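Local coordinates for protein carboxylic ester hydrolase (Aspergillus niger, PDB 7K4O) that probably hydrolyses the ester bonds of tannins as a secreted serine esterase of the tannase family, releasing gallic acid, at residues Ser225-Pro238 / Asp333-Leu347. Sequence-based numbering, arbitrary orientation.
Sequences SNVVEKTLDYYPPP and DAETQYNSTTGQWGL. With NAG (2-acetamido-2-deoxy-beta-D-glucopyranose), chain I.
Thr336 meets the proline run of 225-238 with its hydroxyl turned in between its own backbone N and carbonyl carbon (chi1 53°), which aims OG1 at Pro236 O and leaves CG2 facing the Glu229 carboxylate and Tyr235 CB. Thr336 OG1 donates to Pro236 O at 2.7 Å, tilted 33° from the carbonyl plane. Trp345, with CG beside its backbone N (chi1 -68°), lays its indole flat beneath two prolines. Pro238 CD sits 3.6 Å from the centroid of the six-membered ring of Trp345 and Pro237 CA 4.1 Å from that of its five-membered ring, both CH-pi contacts over the same face; Tyr338 CD1 lies against the opposite one. The Tyr235 ring meets the Gly346-Leu347 backbone obliquely, its CD1 3.6 Å from Leu347 N. On the helix, the extended Glu229 side chain brings OE2 to 2.5 Å from Ala334 O, close enough that the acid probably carries a proton. Water 4 sits between Glu229 OE1 and Glu335 O, and water 3 bridges Asn226 N and Asp333 O. The Asn226 amide hydrogen-bonds the backbone, OD1 to Asp350 N and ND2 to Asp348 O. The contact thus ties helix 224-232 and its Schellman-ended exit to the base of the 337-346 hairpin, whose far end carries the glycan on Asn339; helix 300-310 packs on Ser225 and Ala334, helix 376-390 on Val227, and strand 294-297 beside Trp345.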
loop_
_atom_site.group_PDB
_atom_site.type_symbol
_atom_site.label_atom_id
_atom_site.label_comp_id
_atom_site.label_asym_id
_atom_site.label_seq_id
_atom_site.Cartn_x
_atom_site.Cartn_y
_atom_site.Cartn_z
ATOM N N SER A 225 -6.951 -18.648 1.170
ATOM C CA SER A 225 -7.557 -19.295 -0.024
ATOM C C SER A 225 -6.971 -20.710 -0.238
ATOM O O SER A 225 -7.750 -21.645 -0.494
ATOM C CB SER A 225 -7.362 -18.462 -1.234
ATOM O OG SER A 225 -8.140 -17.283 -1.142
ATOM N N ASN A 226 -5.663 -20.860 -0.176
ATOM C CA ASN A 226 -4.980 -22.173 -0.282
ATOM C C ASN A 226 -5.574 -23.142 0.750
ATOM O O ASN A 226 -5.868 -24.330 0.390
ATOM C CB ASN A 226 -3.486 -22.077 -0.023
ATOM C CG ASN A 226 -2.634 -21.442 -1.091
ATOM O OD1 ASN A 226 -1.566 -20.911 -0.769
ATOM N ND2 ASN A 226 -3.049 -21.504 -2.346
ATOM N N VAL A 227 -5.752 -22.708 1.993
ATOM C CA VAL A 227 -6.188 -23.618 3.074
ATOM C C VAL A 227 -7.682 -23.926 2.908
ATOM O O VAL A 227 -8.109 -25.059 3.222
ATOM C CB VAL A 227 -5.797 -23.063 4.444
ATOM C CG1 VAL A 227 -6.412 -23.873 5.556
ATOM C CG2 VAL A 227 -4.268 -23.014 4.563
ATOM N N VAL A 228 -8.461 -22.992 2.380
ATOM C CA VAL A 228 -9.892 -23.263 2.062
ATOM C C VAL A 228 -9.943 -24.387 1.019
ATOM O O VAL A 228 -10.768 -25.314 1.173
ATOM C CB VAL A 228 -10.638 -22.022 1.533
ATOM C CG1 VAL A 228 -11.997 -22.410 0.955
ATOM C CG2 VAL A 228 -10.813 -20.973 2.627
ATOM N N GLU A 229 -9.154 -24.276 -0.027
ATOM C CA GLU A 229 -9.144 -25.274 -1.124
ATOM C C GLU A 229 -8.753 -26.638 -0.525
ATOM O O GLU A 229 -9.388 -27.661 -0.876
ATOM C CB GLU A 229 -8.185 -24.869 -2.223
ATOM C CG GLU A 229 -8.657 -23.652 -2.986
ATOM C CD GLU A 229 -7.650 -23.031 -3.929
ATOM O OE1 GLU A 229 -6.466 -23.428 -3.940
ATOM O OE2 GLU A 229 -8.084 -22.167 -4.700
ATOM N N LYS A 230 -7.732 -26.674 0.312
ATOM C CA LYS A 230 -7.283 -27.947 0.947
ATOM C C LYS A 230 -8.391 -28.486 1.842
ATOM O O LYS A 230 -8.672 -29.702 1.793
ATOM C CB LYS A 230 -6.083 -27.744 1.870
ATOM C CG LYS A 230 -4.712 -27.733 1.230
ATOM C CD LYS A 230 -3.663 -27.325 2.261
ATOM C CE LYS A 230 -3.714 -28.117 3.555
ATOM N NZ LYS A 230 -3.141 -29.459 3.346
ATOM N N THR A 231 -8.967 -27.642 2.673
ATOM C CA THR A 231 -9.962 -28.055 3.671
ATOM C C THR A 231 -11.227 -28.617 2.982
ATOM O O THR A 231 -11.755 -29.634 3.464
ATOM C CB THR A 231 -10.322 -26.891 4.581
ATOM O OG1 THR A 231 -9.139 -26.459 5.257
ATOM C CG2 THR A 231 -11.349 -27.287 5.610
ATOM N N LEU A 232 -11.724 -27.974 1.928
ATOM C CA LEU A 232 -12.929 -28.420 1.189
ATOM C C LEU A 232 -12.545 -29.413 0.083
ATOM O O LEU A 232 -13.447 -29.916 -0.580
ATOM C CB LEU A 232 -13.645 -27.196 0.620
ATOM C CG LEU A 232 -14.235 -26.257 1.666
ATOM C CD1 LEU A 232 -14.773 -24.985 1.007
ATOM C CD2 LEU A 232 -15.304 -26.948 2.519
ATOM N N ASP A 233 -11.258 -29.683 -0.092
ATOM C CA ASP A 233 -10.684 -30.580 -1.121
ATOM C C ASP A 233 -11.283 -30.242 -2.483
ATOM O O ASP A 233 -11.868 -31.119 -3.124
ATOM C CB ASP A 233 -10.934 -32.057 -0.778
ATOM C CG ASP A 233 -10.161 -33.016 -1.678
ATOM O OD1 ASP A 233 -9.062 -32.647 -2.150
ATOM O OD2 ASP A 233 -10.668 -34.118 -1.933
ATOM N N TYR A 234 -11.171 -28.994 -2.927
ATOM C CA TYR A 234 -11.552 -28.603 -4.300
ATOM C C TYR A 234 -10.649 -27.462 -4.770
ATOM O O TYR A 234 -10.540 -26.463 -4.069
ATOM C CB TYR A 234 -13.014 -28.183 -4.348
ATOM C CG TYR A 234 -13.424 -27.801 -5.746
ATOM C CD1 TYR A 234 -13.553 -28.763 -6.741
ATOM C CD2 TYR A 234 -13.658 -26.485 -6.092
ATOM C CE1 TYR A 234 -13.915 -28.423 -8.033
ATOM C CE2 TYR A 234 -14.047 -26.125 -7.371
ATOM C CZ TYR A 234 -14.160 -27.095 -8.347
ATOM O OH TYR A 234 -14.548 -26.708 -9.587
ATOM N N TYR A 235 -10.055 -27.627 -5.933
ATOM C CA TYR A 235 -9.108 -26.682 -6.548
ATOM C C TYR A 235 -9.771 -26.077 -7.772
ATOM O O TYR A 235 -9.666 -26.614 -8.863
ATOM C CB TYR A 235 -7.801 -27.417 -6.794
ATOM C CG TYR A 235 -7.228 -27.952 -5.507
ATOM C CD1 TYR A 235 -6.491 -27.135 -4.643
ATOM C CD2 TYR A 235 -7.518 -29.237 -5.085
ATOM C CE1 TYR A 235 -5.982 -27.621 -3.446
ATOM C CE2 TYR A 235 -7.047 -29.729 -3.878
ATOM C CZ TYR A 235 -6.289 -28.915 -3.048
ATOM O OH TYR A 235 -5.856 -29.392 -1.853
ATOM N N PRO A 236 -10.443 -24.914 -7.655
ATOM C CA PRO A 236 -11.157 -24.348 -8.791
ATOM C C PRO A 236 -10.218 -23.972 -9.914
ATOM O O PRO A 236 -9.149 -23.397 -9.680
ATOM C CB PRO A 236 -11.844 -23.093 -8.252
ATOM C CG PRO A 236 -11.819 -23.291 -6.750
ATOM C CD PRO A 236 -10.558 -24.077 -6.450
ATOM N N PRO A 237 -10.554 -24.308 -11.181
ATOM C CA PRO A 237 -9.820 -23.748 -12.319
ATOM C C PRO A 237 -9.904 -22.226 -12.209
ATOM O O PRO A 237 -10.957 -21.697 -11.839
ATOM C CB PRO A 237 -10.575 -24.251 -13.562
ATOM C CG PRO A 237 -11.349 -25.448 -13.065
ATOM C CD PRO A 237 -11.674 -25.171 -11.606
ATOM N N PRO A 238 -8.819 -21.486 -12.487
ATOM C CA PRO A 238 -8.864 -20.019 -12.416
ATOM C C PRO A 238 -10.072 -19.421 -13.151
ATOM O O PRO A 238 -10.680 -18.481 -12.683
ATOM C CB PRO A 238 -7.562 -19.602 -13.110
ATOM C CG PRO A 238 -6.616 -20.743 -12.803
ATOM C CD PRO A 238 -7.492 -21.985 -12.869
ATOM N N ASP A 333 -5.129 -15.152 -4.647
ATOM C CA ASP A 333 -4.625 -16.046 -3.584
ATOM C C ASP A 333 -5.073 -17.479 -3.925
ATOM O O ASP A 333 -4.306 -18.426 -3.636
ATOM C CB ASP A 333 -5.148 -15.664 -2.212
ATOM C CG ASP A 333 -4.357 -14.502 -1.567
ATOM O OD1 ASP A 333 -3.346 -14.033 -2.178
ATOM O OD2 ASP A 333 -4.768 -14.144 -0.457
ATOM N N ALA A 334 -6.261 -17.597 -4.508
ATOM C CA ALA A 334 -6.875 -18.930 -4.775
ATOM C C ALA A 334 -6.266 -19.607 -6.000
ATOM O O ALA A 334 -6.643 -20.801 -6.268
ATOM C CB ALA A 334 -8.377 -18.802 -4.936
ATOM N N GLU A 335 -5.422 -18.929 -6.761
ATOM C CA GLU A 335 -4.875 -19.449 -8.038
ATOM C C GLU A 335 -4.389 -20.891 -7.838
ATOM O O GLU A 335 -3.659 -21.190 -6.876
ATOM C CB GLU A 335 -3.716 -18.609 -8.571
ATOM C CG GLU A 335 -3.345 -18.971 -10.010
ATOM C CD GLU A 335 -4.244 -18.348 -11.085
ATOM O OE1 GLU A 335 -5.219 -17.603 -10.741
ATOM O OE2 GLU A 335 -3.967 -18.589 -12.268
ATOM N N THR A 336 -4.879 -21.791 -8.697
ATOM C CA THR A 336 -4.451 -23.215 -8.708
ATOM C C THR A 336 -3.478 -23.432 -9.860
ATOM O O THR A 336 -3.296 -22.547 -10.675
ATOM C CB THR A 336 -5.699 -24.108 -8.816
ATOM O OG1 THR A 336 -6.477 -23.684 -9.946
ATOM C CG2 THR A 336 -6.516 -24.017 -7.558
ATOM N N GLN A 337 -2.868 -24.606 -9.924
ATOM C CA GLN A 337 -1.962 -24.932 -11.038
ATOM C C GLN A 337 -2.368 -26.276 -11.653
ATOM O O GLN A 337 -2.846 -27.198 -10.935
ATOM C CB GLN A 337 -0.501 -24.965 -10.615
ATOM C CG GLN A 337 -0.181 -25.978 -9.538
ATOM C CD GLN A 337 1.269 -25.885 -9.112
ATOM O OE1 GLN A 337 2.184 -25.926 -9.932
ATOM N NE2 GLN A 337 1.495 -25.724 -7.819
ATOM N N TYR A 338 -2.160 -26.355 -12.954
ATOM C CA TYR A 338 -2.547 -27.531 -13.765
ATOM C C TYR A 338 -1.416 -28.558 -13.729
ATOM O O TYR A 338 -0.268 -28.197 -14.028
ATOM C CB TYR A 338 -2.848 -27.123 -15.202
ATOM C CG TYR A 338 -3.478 -28.246 -15.977
ATOM C CD1 TYR A 338 -4.755 -28.686 -15.659
ATOM C CD2 TYR A 338 -2.799 -28.875 -17.009
ATOM C CE1 TYR A 338 -5.344 -29.726 -16.362
ATOM C CE2 TYR A 338 -3.380 -29.902 -17.732
ATOM C CZ TYR A 338 -4.660 -30.321 -17.410
ATOM O OH TYR A 338 -5.246 -31.338 -18.106
ATOM N N ASN A 339 -1.748 -29.800 -13.392
ATOM C CA ASN A 339 -0.822 -30.962 -13.435
ATOM C C ASN A 339 -1.117 -31.749 -14.725
ATOM O O ASN A 339 -2.251 -32.216 -14.883
ATOM C CB ASN A 339 -0.963 -31.820 -12.178
ATOM C CG ASN A 339 0.112 -32.879 -12.110
ATOM O OD1 ASN A 339 0.549 -33.396 -13.131
ATOM N ND2 ASN A 339 0.588 -33.203 -10.926
ATOM N N SER A 340 -0.147 -31.853 -15.632
ATOM C CA SER A 340 -0.292 -32.577 -16.925
ATOM C C SER A 340 -0.334 -34.096 -16.711
ATOM O O SER A 340 -1.087 -34.747 -17.447
ATOM C CB SER A 340 0.776 -32.178 -17.890
ATOM O OG SER A 340 0.327 -31.052 -18.622
ATOM N N THR A 341 0.428 -34.637 -15.756
ATOM C CA THR A 341 0.394 -36.084 -15.425
ATOM C C THR A 341 -1.063 -36.494 -15.167
ATOM O O THR A 341 -1.585 -37.370 -15.896
ATOM C CB THR A 341 1.260 -36.421 -14.202
ATOM O OG1 THR A 341 2.461 -35.648 -14.213
ATOM C CG2 THR A 341 1.602 -37.894 -14.155
ATOM N N THR A 342 -1.698 -35.832 -14.199
ATOM C CA THR A 342 -2.992 -36.212 -13.574
ATOM C C THR A 342 -4.164 -35.598 -14.339
ATOM O O THR A 342 -5.301 -36.049 -14.106
ATOM C CB THR A 342 -3.027 -35.751 -12.115
ATOM O OG1 THR A 342 -3.232 -34.334 -12.103
ATOM C CG2 THR A 342 -1.755 -36.093 -11.371
ATOM N N GLY A 343 -3.920 -34.568 -15.154
ATOM C CA GLY A 343 -4.990 -33.815 -15.841
ATOM C C GLY A 343 -5.835 -32.959 -14.897
ATOM O O GLY A 343 -6.955 -32.604 -15.274
ATOM N N GLN A 344 -5.330 -32.581 -13.720
ATOM C CA GLN A 344 -6.167 -31.918 -12.689
ATOM C C GLN A 344 -5.515 -30.629 -12.185
ATOM O O GLN A 344 -4.268 -30.526 -12.176
ATOM C CB GLN A 344 -6.431 -32.888 -11.547
ATOM C CG GLN A 344 -7.274 -34.082 -11.976
ATOM C CD GLN A 344 -8.660 -34.105 -11.384
ATOM O OE1 GLN A 344 -8.957 -33.389 -10.435
ATOM N NE2 GLN A 344 -9.521 -34.926 -11.958
ATOM N N TRP A 345 -6.350 -29.686 -11.775
ATOM C CA TRP A 345 -5.896 -28.451 -11.087
ATOM C C TRP A 345 -5.612 -28.796 -9.628
ATOM O O TRP A 345 -6.377 -29.579 -9.019
ATOM C CB TRP A 345 -6.920 -27.320 -11.232
ATOM C CG TRP A 345 -7.044 -26.819 -12.633
ATOM C CD1 TRP A 345 -7.884 -27.301 -13.593
ATOM C CD2 TRP A 345 -6.265 -25.784 -13.265
ATOM N NE1 TRP A 345 -7.684 -26.632 -14.770
ATOM C CE2 TRP A 345 -6.708 -25.687 -14.601
ATOM C CE3 TRP A 345 -5.250 -24.917 -12.833
ATOM C CZ2 TRP A 345 -6.192 -24.747 -15.493
ATOM C CZ3 TRP A 345 -4.725 -24.001 -13.716
ATOM C CH2 TRP A 345 -5.188 -23.923 -15.036
ATOM N N GLY A 346 -4.541 -28.227 -9.086
ATOM C CA GLY A 346 -4.123 -28.540 -7.718
ATOM C C GLY A 346 -3.535 -27.328 -7.006
ATOM O O GLY A 346 -3.443 -26.218 -7.602
ATOM N N LEU A 347 -3.097 -27.573 -5.778
ATOM C CA LEU A 347 -2.619 -26.505 -4.868
ATOM C C LEU A 347 -1.455 -25.750 -5.515
ATOM O O LEU A 347 -0.510 -26.359 -6.035
ATOM C CB LEU A 347 -2.231 -27.179 -3.553
ATOM C CG LEU A 347 -1.594 -26.286 -2.495
ATOM C CD1 LEU A 347 -2.600 -25.237 -2.051
ATOM C CD2 LEU A 347 -1.163 -27.120 -1.304
HETATM C C1 NAG I . 1.616 -34.201 -11.097
HETATM C C2 NAG I . 2.866 -33.726 -10.407
HETATM C C3 NAG I . 3.992 -34.724 -10.556
HETATM C C4 NAG I . 3.541 -36.001 -9.900
HETATM C C5 NAG I . 2.238 -36.437 -10.550
HETATM C C6 NAG I . 1.714 -37.641 -9.798
HETATM C C7 NAG I . 3.542 -31.471 -10.077
HETATM C C8 NAG I . 4.244 -30.272 -10.627
HETATM N N2 NAG I . 3.358 -32.471 -10.916
HETATM O O3 NAG I . 5.159 -34.243 -9.887
HETATM O O4 NAG I . 4.564 -36.987 -10.053
HETATM O O5 NAG I . 1.251 -35.408 -10.474
HETATM O O6 NAG I . 0.359 -37.866 -10.160
HETATM O O7 NAG I . 3.185 -31.562 -8.919
HETATM O O HOH W 1 -6.676 -15.727 0.583
HETATM O O HOH W 2 -8.359 -15.712 -3.607
HETATM O O HOH W 3 -3.967 -18.696 -0.712
HETATM O O HOH W 4 -3.976 -22.972 -4.986
HETATM O O HOH W 5 -7.975 -20.935 -9.042
#